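Local coordinates for Ras-interacting protein 1 (Homo sapiens, PDB 5KHO) that regulates GTPase signalling, cell architecture and adhesion in endothelial cells, as blood vessel formation requires, and contains a Ras-associating domain, at residues B[16-21]-B[34-39]; B[42-47]-B[100-105]; B[71-76]-B[123-128]. One frame throughout, in Å; residues are numbered along the deposited sequence.

Interaction 1 of 3, residues B[16-21]-B[34-39]; sequences PGVLKI and SVLATA
P16 approaches L36 through its backbone: the carbonyl oxygen of P16 lies against CD2 of the leucine. At G17 the pairing begins, its O accepting an almost straight bond from A37 N (3.1 Å). V18 stands opposite L36 in a non-hydrogen-bonded antiparallel pair. With CG1 of V18 anti to its carbonyl carbon, chi1 -58°, that methyl meets L36 CD2 at 4.0 Å, and both side chains lie on the same face as K20 and S34. L19 turns to the other face and forms the hydrogen-bonded pair with V35, its N reaching V35 O at 3.0 Å while its O receives V35 N at 3.1 Å on a more bent path. CD1 of L19 rests on the methyl of A37, and a branched leucine suits this buried place because helices 43-54 and 106-112 also cover it. K20 pairs with S34, whose small CB fits close to the K20 backbone. Beyond it, I21 sends CD1 obliquely across V35 CG2 at 3.5 Å. Strands 18-22 and 30-36 form the opening beta hairpin of the ubiquitin-like Ras-associating domain. The chemistry is two-sided: L19, I21 and A37 supply apolar surface to the core and V35 touches E49 and R53, whereas V18, K20, S34 and L36 meet another protein's chain, consistent with a binding surface: S34 OG is hydrogen-bonded to its backbone and K20 lies by an acidic side chain.

Interaction 2 of 3, residues B[42-47]-B[100-105]; sequences TARELV and LGDSER
A43 and R44, in the first turn of helix 43-54, rest against the loop 100-105 by two different surfaces. The methyl of A43 points into the loop, where it lies 3.2 Å from G101 O and 4.1 Å from L100 CB; a side chain this small lets the helix backbone come close. R44 meets D102 through the carbon stems: CB faces CB at 3.8 Å, and the two side chains cross, R44 CG passing D102 OD1, before the head of R44 leads away, the guanidinium and carboxylate planes turned 55° apart. That head is carried off to D71, with which NH2 forms a salt bridge, while D102 OD1 makes a long, weak ion pair with R128 NH1.

Beside them T42 sets its CB over D102 O, with CG2 directed toward S103 O. Its OG1, held between the backbone N and the carbonyl carbon (chi1 68°), is thereby placed to accept from E45 N at 3.3 Å. T42 N in turn donates to E45 OE1, which it meets from above the carboxylate plane, completing a capping box; threonine suits the N-cap because its hydroxyl replaces a missing backbone acceptor.

The loop supplies further acceptors to this helix start. A43 N donates to E104 O at 2.8 Å, and R44 N makes a weak bond to D102 O. Both acceptors come from a type I turn, G101 to E104, that E104 braces by accepting from G101 N through OE2 at 2.9 Å, its OE1 being salt-bridged to R98. Thus the loop joining strand 96-99 to helix 106-112 sits at the N-terminal end of helix 43-54, with L46 and V47 running on over strand 73-80 and P106 packing against both L46 and L100.

Interaction 3 of 3, residues B[71-76]-B[123-128]; sequences DAFALC and FELRGR
A72 and R128 open the pairing of strands 73-80 and 120-127: R128 N donates to A72 O at 2.7 Å, just where the second strand gives way to a helix N-capped by G127. Next, A74 and R126 exchange two backbone bonds, A74 N to R126 O at 2.7 Å and R126 N to A74 O at 3.1 Å. C76 and E124 repeat the exchange, C76 N to E124 O and E124 N to C76 O. Between them L75 and L125 form a non-hydrogen-bonded pair. These strands lie inside the mixed sheet of the ubiquitin-like Ras-associating fold, where F123 and L125 also bond to F22 of strand 18-22.

The apolar side chains face the helices: F73, L75 and L125 meet helix 43-54, and the F123 ring turns its edge to C76 O, CD1 3.4 Å from that oxygen, and reaches P106 of helix 106-112. Small A74 and C76 suit the other face, where V99 lies close. There R126 approaches E124 side-on, NE and NH2 both gripping OE1 (2.9 and 2.8 Å) from one face of the carboxylate. OE2 of E124 is salt-bridged to R122, and NH1 of R126 to E130. R128 CG lies anti to its backbone N (chi1 -159°), which carries CD past D71 O and the guanidinium edge to F73 O; NH1 has a long, weak ion pair with D102.

Interactions 1 and 3 are antiparallel strand pairings in one sheet, joined where strands 18-22 and 120-127 run side by side and I21 packs on L125 and L75. Interaction 1 includes an outermost strand and has a face turned to another protein; interaction 3 lies nearer the centre of the chain, and several of its side-chain charges (D71, E124, R126) are paired within the domain. Interaction 2 is of another kind, a helix start held by loop carbonyls. It is tied to interaction 1 by L46, which packs on L19 and A37, and to interaction 3 by V47 on L75 and by the salt bridge from R44 to D71.

Interaction 1 of 3, residues B[16-21]-B[34-39]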
loop_
_atom_site.group_PDB
_atom_site.type_symbol
_atom_site.label_atom_id
_atom_site.label_comp_id
_atom_site.label_asym_id
_atom_site.label_seq_id
_atom_site.Cartn_x
_atom_site.Cartn_y
_atom_site.Cartn_z
ATOM N N PRO B 16 -2.004 -5.120 19.628
ATOM C CA PRO B 16 -2.153 -6.556 19.317
ATOM C C PRO B 16 -3.460 -6.861 18.572
ATOM O O PRO B 16 -4.338 -7.558 19.095
ATOM C CB PRO B 16 -2.114 -7.225 20.701
ATOM C CG PRO B 16 -2.582 -6.170 21.642
ATOM C CD PRO B 16 -2.055 -4.878 21.087
ATOM N N GLY B 17 -3.554 -6.347 17.347
ATOM C CA GLY B 17 -4.775 -6.370 16.550
ATOM C C GLY B 17 -5.175 -7.721 15.987
ATOM O O GLY B 17 -4.507 -8.740 16.214
ATOM N N VAL B 18 -6.290 -7.717 15.260
ATOM C CA VAL B 18 -6.790 -8.915 14.584
ATOM C C VAL B 18 -6.749 -8.736 13.067
ATOM O O VAL B 18 -6.978 -7.634 12.559
ATOM C CB VAL B 18 -8.190 -9.377 15.092
ATOM C CG1 VAL B 18 -8.141 -9.654 16.589
ATOM C CG2 VAL B 18 -9.293 -8.369 14.779
ATOM N N LEU B 19 -6.430 -9.816 12.358
ATOM C CA LEU B 19 -6.396 -9.796 10.902
ATOM C C LEU B 19 -7.356 -10.831 10.352
ATOM O O LEU B 19 -7.216 -12.010 10.667
ATOM C CB LEU B 19 -4.983 -10.076 10.382
ATOM C CG LEU B 19 -3.771 -9.310 10.921
ATOM C CD1 LEU B 19 -2.501 -9.905 10.327
ATOM C CD2 LEU B 19 -3.841 -7.815 10.636
ATOM N N LYS B 20 -8.335 -10.378 9.557
ATOM C CA LYS B 20 -9.185 -11.271 8.751
ATOM C C LYS B 20 -8.338 -11.925 7.647
ATOM O O LYS B 20 -7.800 -11.229 6.796
ATOM C CB LYS B 20 -10.374 -10.538 8.096
ATOM C CG LYS B 20 -10.815 -9.209 8.687
ATOM C CD LYS B 20 -12.025 -9.344 9.579
ATOM C CE LYS B 20 -12.709 -8.007 9.802
ATOM N NZ LYS B 20 -13.717 -7.716 8.742
ATOM N N ILE B 21 -8.208 -13.250 7.690
ATOM C CA ILE B 21 -7.517 -14.029 6.654
ATOM C C ILE B 21 -8.604 -14.660 5.787
ATOM O O ILE B 21 -9.322 -15.559 6.249
ATOM C CB ILE B 21 -6.576 -15.117 7.264
ATOM C CG1 ILE B 21 -5.217 -14.547 7.657
ATOM C CG2 ILE B 21 -6.228 -16.193 6.253
ATOM C CD1 ILE B 21 -5.214 -13.575 8.811
ATOM N N SER B 34 -10.308 -15.280 11.266
ATOM C CA SER B 34 -9.318 -14.278 11.649
ATOM C C SER B 34 -8.412 -14.689 12.807
ATOM O O SER B 34 -8.854 -15.315 13.761
ATOM C CB SER B 34 -9.993 -12.933 11.922
ATOM O OG SER B 34 -10.741 -12.953 13.112
ATOM N N VAL B 35 -7.140 -14.325 12.697
ATOM C CA VAL B 35 -6.129 -14.651 13.701
ATOM C C VAL B 35 -5.644 -13.403 14.467
ATOM O O VAL B 35 -5.772 -12.267 13.978
ATOM C CB VAL B 35 -4.926 -15.416 13.082
ATOM C CG1 VAL B 35 -5.354 -16.772 12.553
ATOM C CG2 VAL B 35 -4.261 -14.618 11.969
ATOM N N LEU B 36 -5.110 -13.623 15.670
ATOM C CA LEU B 36 -4.430 -12.568 16.416
ATOM C C LEU B 36 -3.019 -12.395 15.889
ATOM O O LEU B 36 -2.316 -13.377 15.639
ATOM C CB LEU B 36 -4.397 -12.891 17.909
ATOM C CG LEU B 36 -5.635 -12.452 18.698
ATOM C CD1 LEU B 36 -5.952 -13.453 19.796
ATOM C CD2 LEU B 36 -5.487 -11.039 19.258
ATOM N N ALA B 37 -2.615 -11.146 15.697
ATOM C CA ALA B 37 -1.256 -10.848 15.261
ATOM C C ALA B 37 -0.630 -9.707 16.062
ATOM O O ALA B 37 -1.269 -8.679 16.328
ATOM C CB ALA B 37 -1.218 -10.554 13.768
ATOM N N THR B 38 0.623 -9.910 16.450
ATOM C CA THR B 38 1.391 -8.890 17.161
ATOM C C THR B 38 2.199 -8.085 16.135
ATOM O O THR B 38 2.035 -8.289 14.931
ATOM C CB THR B 38 2.274 -9.516 18.275
ATOM O OG1 THR B 38 3.256 -10.394 17.704
ATOM C CG2 THR B 38 1.407 -10.307 19.260
ATOM N N ALA B 39 3.042 -7.161 16.594
ATOM C CA ALA B 39 3.976 -6.469 15.695
ATOM C C ALA B 39 5.130 -7.383 15.264
ATOM O O ALA B 39 5.805 -7.111 14.269
ATOM C CB ALA B 39 4.505 -5.198 16.335
#

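Interaction 2 of 3, residues B[42-47]-B[100-105]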
loop_
_atom_site.group_PDB
_atom_site.type_symbol
_atom_site.label_atom_id
_atom_site.label_comp_id
_atom_site.label_asym_id
_atom_site.label_seq_id
_atom_site.Cartn_x
_atom_site.Cartn_y
_atom_site.Cartn_z
ATOM N N THR B 42 5.112 -13.244 12.409
ATOM C CA THR B 42 5.597 -13.436 11.027
ATOM C C THR B 42 4.506 -14.030 10.146
ATOM O O THR B 42 3.551 -14.618 10.654
ATOM C CB THR B 42 6.839 -14.358 10.944
ATOM O OG1 THR B 42 6.473 -15.696 11.295
ATOM C CG2 THR B 42 7.987 -13.871 11.841
ATOM N N ALA B 43 4.655 -13.871 8.829
ATOM C CA ALA B 43 3.730 -14.446 7.846
ATOM C C ALA B 43 3.595 -15.968 7.974
ATOM O O ALA B 43 2.479 -16.484 7.928
ATOM C CB ALA B 43 4.150 -14.067 6.439
ATOM N N ARG B 44 4.722 -16.673 8.156
ATOM C CA ARG B 44 4.728 -18.145 8.254
ATOM C C ARG B 44 3.991 -18.635 9.505
ATOM O O ARG B 44 3.244 -19.622 9.444
ATOM C CB ARG B 44 6.152 -18.717 8.200
ATOM C CG ARG B 44 6.234 -20.099 7.554
ATOM C CD ARG B 44 7.238 -21.001 8.253
ATOM N NE ARG B 44 7.428 -22.275 7.553
ATOM C CZ ARG B 44 7.902 -23.392 8.111
ATOM N NH1 ARG B 44 8.236 -23.428 9.398
ATOM N NH2 ARG B 44 8.040 -24.494 7.380
ATOM N N GLU B 45 4.196 -17.932 10.620
ATOM C CA GLU B 45 3.431 -18.155 11.841
ATOM C C GLU B 45 1.928 -18.046 11.600
ATOM O O GLU B 45 1.161 -18.871 12.098
ATOM C CB GLU B 45 3.845 -17.172 12.931
ATOM C CG GLU B 45 5.073 -17.584 13.725
ATOM C CD GLU B 45 5.611 -16.471 14.610
ATOM O OE1 GLU B 45 4.935 -15.426 14.772
ATOM O OE2 GLU B 45 6.725 -16.641 15.152
ATOM N N LEU B 46 1.513 -17.042 10.830
ATOM C CA LEU B 46 0.090 -16.828 10.574
ATOM C C LEU B 46 -0.498 -17.795 9.550
ATOM O O LEU B 46 -1.677 -18.126 9.644
ATOM C CB LEU B 46 -0.217 -15.367 10.219
ATOM C CG LEU B 46 0.134 -14.269 11.235
ATOM C CD1 LEU B 46 -0.473 -12.971 10.746
ATOM C CD2 LEU B 46 -0.327 -14.552 12.663
ATOM N N VAL B 47 0.316 -18.251 8.594
ATOM C CA VAL B 47 -0.101 -19.291 7.639
ATOM C C VAL B 47 -0.405 -20.581 8.410
ATOM O O VAL B 47 -1.446 -21.221 8.185
ATOM C CB VAL B 47 0.932 -19.505 6.495
ATOM C CG1 VAL B 47 0.585 -20.713 5.637
ATOM C CG2 VAL B 47 1.005 -18.280 5.596
ATOM N N LEU B 100 3.379 -12.385 0.559
ATOM C CA LEU B 100 4.304 -12.031 1.629
ATOM C C LEU B 100 5.395 -13.086 1.757
ATOM O O LEU B 100 5.116 -14.284 1.641
ATOM C CB LEU B 100 3.555 -11.899 2.963
ATOM C CG LEU B 100 2.878 -10.564 3.334
ATOM C CD1 LEU B 100 1.795 -10.139 2.350
ATOM C CD2 LEU B 100 2.315 -10.622 4.753
ATOM N N GLY B 101 6.637 -12.643 1.959
ATOM C CA GLY B 101 7.714 -13.540 2.398
ATOM C C GLY B 101 7.449 -14.018 3.820
ATOM O O GLY B 101 6.709 -13.370 4.562
ATOM N N ASP B 102 8.047 -15.142 4.203
ATOM C CA ASP B 102 7.821 -15.737 5.536
ATOM C C ASP B 102 8.270 -14.861 6.700
ATOM O O ASP B 102 7.682 -14.941 7.774
ATOM C CB ASP B 102 8.506 -17.098 5.665
ATOM C CG ASP B 102 8.183 -18.037 4.519
ATOM O OD1 ASP B 102 7.019 -18.075 4.052
ATOM O OD2 ASP B 102 9.111 -18.755 4.098
ATOM N N SER B 103 9.303 -14.043 6.468
ATOM C CA SER B 103 9.891 -13.141 7.479
ATOM C C SER B 103 9.019 -11.921 7.773
ATOM O O SER B 103 9.124 -11.316 8.853
ATOM C CB SER B 103 11.273 -12.649 7.028
ATOM O OG SER B 103 12.203 -13.710 6.938
ATOM N N GLU B 104 8.180 -11.568 6.800
ATOM C CA GLU B 104 7.402 -10.341 6.828
ATOM C C GLU B 104 6.404 -10.327 7.970
ATOM O O GLU B 104 5.807 -11.358 8.282
ATOM C CB GLU B 104 6.698 -10.144 5.496
ATOM C CG GLU B 104 7.665 -9.875 4.358
ATOM C CD GLU B 104 7.011 -9.177 3.184
ATOM O OE1 GLU B 104 6.528 -8.028 3.349
ATOM O OE2 GLU B 104 6.996 -9.775 2.085
ATOM N N ARG B 105 6.248 -9.162 8.598
ATOM C CA ARG B 105 5.340 -8.999 9.734
ATOM C C ARG B 105 3.974 -8.403 9.276
ATOM O O ARG B 105 3.868 -7.186 9.086
ATOM C CB ARG B 105 6.030 -8.193 10.850
#

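Interaction 3 of 3, residues B[71-76]-B[123-128]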
loop_
_atom_site.group_PDB
_atom_site.type_symbol
_atom_site.label_atom_id
_atom_site.label_comp_id
_atom_site.label_asym_id
_atom_site.label_seq_id
_atom_site.Cartn_x
_atom_site.Cartn_y
_atom_site.Cartn_z
ATOM N N ASP B 71 4.352 -24.800 3.871
ATOM C CA ASP B 71 5.178 -24.355 2.741
ATOM C C ASP B 71 4.472 -24.417 1.375
ATOM O O ASP B 71 4.963 -23.851 0.390
ATOM C CB ASP B 71 6.507 -25.131 2.713
ATOM C CG ASP B 71 7.319 -24.973 4.003
ATOM O OD1 ASP B 71 6.910 -24.207 4.907
ATOM O OD2 ASP B 71 8.377 -25.627 4.113
ATOM N N ALA B 72 3.324 -25.092 1.332
ATOM C CA ALA B 72 2.492 -25.165 0.133
ATOM C C ALA B 72 1.480 -24.022 0.045
ATOM O O ALA B 72 0.869 -23.810 -1.012
ATOM C CB ALA B 72 1.778 -26.504 0.078
ATOM N N PHE B 73 1.304 -23.306 1.161
ATOM C CA PHE B 73 0.360 -22.183 1.252
ATOM C C PHE B 73 1.020 -20.819 1.473
ATOM O O PHE B 73 2.124 -20.724 2.025
ATOM C CB PHE B 73 -0.695 -22.449 2.323
ATOM C CG PHE B 73 -1.703 -23.484 1.931
ATOM C CD1 PHE B 73 -2.836 -23.131 1.197
ATOM C CD2 PHE B 73 -1.524 -24.821 2.288
ATOM C CE1 PHE B 73 -3.768 -24.091 0.830
ATOM C CE2 PHE B 73 -2.458 -25.784 1.926
ATOM C CZ PHE B 73 -3.577 -25.420 1.193
ATOM N N ALA B 74 0.304 -19.775 1.054
ATOM C CA ALA B 74 0.819 -18.409 0.988
ATOM C C ALA B 74 -0.127 -17.391 1.617
ATOM O O ALA B 74 -1.344 -17.457 1.441
ATOM C CB ALA B 74 1.086 -18.036 -0.463
ATOM N N LEU B 75 0.442 -16.445 2.352
ATOM C CA LEU B 75 -0.334 -15.310 2.824
ATOM C C LEU B 75 -0.206 -14.156 1.833
ATOM O O LEU B 75 0.903 -13.719 1.504
ATOM C CB LEU B 75 0.065 -14.900 4.250
ATOM C CG LEU B 75 -0.822 -13.906 5.016
ATOM C CD1 LEU B 75 -2.300 -14.291 5.012
ATOM C CD2 LEU B 75 -0.312 -13.776 6.440
ATOM N N CYS B 76 -1.354 -13.672 1.370
ATOM C CA CYS B 76 -1.401 -12.740 0.261
ATOM C C CYS B 76 -2.042 -11.407 0.612
ATOM O O CYS B 76 -3.117 -11.371 1.212
ATOM C CB CYS B 76 -2.122 -13.376 -0.926
ATOM S SG CYS B 76 -1.371 -14.932 -1.449
ATOM N N PHE B 123 -6.433 -9.620 3.304
ATOM C CA PHE B 123 -5.488 -10.726 3.342
ATOM C C PHE B 123 -6.170 -12.007 2.878
ATOM O O PHE B 123 -7.283 -12.301 3.299
ATOM C CB PHE B 123 -4.918 -10.930 4.745
ATOM C CG PHE B 123 -3.737 -10.059 5.059
ATOM C CD1 PHE B 123 -2.567 -10.142 4.309
ATOM C CD2 PHE B 123 -3.784 -9.169 6.134
ATOM C CE1 PHE B 123 -1.478 -9.334 4.611
ATOM C CE2 PHE B 123 -2.699 -8.363 6.444
ATOM C CZ PHE B 123 -1.543 -8.445 5.682
ATOM N N GLU B 124 -5.497 -12.758 2.008
ATOM C CA GLU B 124 -6.013 -14.031 1.495
ATOM C C GLU B 124 -5.087 -15.209 1.829
ATOM O O GLU B 124 -3.857 -15.054 1.881
ATOM C CB GLU B 124 -6.276 -13.947 -0.013
ATOM C CG GLU B 124 -7.508 -13.119 -0.393
ATOM C CD GLU B 124 -7.771 -13.024 -1.901
ATOM O OE1 GLU B 124 -6.843 -13.228 -2.720
ATOM O OE2 GLU B 124 -8.924 -12.723 -2.279
ATOM N N LEU B 125 -5.689 -16.371 2.090
ATOM C CA LEU B 125 -4.928 -17.607 2.224
ATOM C C LEU B 125 -5.076 -18.401 0.942
ATOM O O LEU B 125 -6.191 -18.773 0.563
ATOM C CB LEU B 125 -5.427 -18.441 3.393
ATOM C CG LEU B 125 -4.440 -19.232 4.261
ATOM C CD1 LEU B 125 -5.077 -20.567 4.618
ATOM C CD2 LEU B 125 -3.058 -19.435 3.655
ATOM N N ARG B 126 -3.957 -18.643 0.267
ATOM C CA ARG B 126 -3.969 -19.343 -1.018
ATOM C C ARG B 126 -2.895 -20.417 -1.129
ATOM O O ARG B 126 -1.865 -20.354 -0.440
ATOM C CB ARG B 126 -3.808 -18.348 -2.169
ATOM C CG ARG B 126 -5.058 -17.549 -2.502
ATOM C CD ARG B 126 -4.774 -16.653 -3.687
ATOM N NE ARG B 126 -5.820 -15.662 -3.898
ATOM C CZ ARG B 126 -6.903 -15.853 -4.642
ATOM N NH1 ARG B 126 -7.114 -17.017 -5.254
ATOM N NH2 ARG B 126 -7.786 -14.872 -4.768
ATOM N N GLY B 127 -3.139 -21.404 -1.993
ATOM C CA GLY B 127 -2.081 -22.307 -2.426
ATOM C C GLY B 127 -0.961 -21.478 -3.034
ATOM O O GLY B 127 -1.223 -20.587 -3.855
ATOM N N ARG B 128 0.276 -21.752 -2.609
ATOM C CA ARG B 128 1.460 -21.001 -3.046
ATOM C C ARG B 128 1.629 -20.908 -4.568
ATOM O O ARG B 128 1.964 -19.842 -5.073
ATOM C CB ARG B 128 2.726 -21.554 -2.397
ATOM C CG ARG B 128 3.881 -20.573 -2.382
ATOM C CD ARG B 128 4.866 -20.956 -1.294
ATOM N NE ARG B 128 5.592 -19.793 -0.787
ATOM C CZ ARG B 128 5.247 -19.096 0.291
ATOM N NH1 ARG B 128 5.981 -18.057 0.671
ATOM N NH2 ARG B 128 4.175 -19.429 0.996
#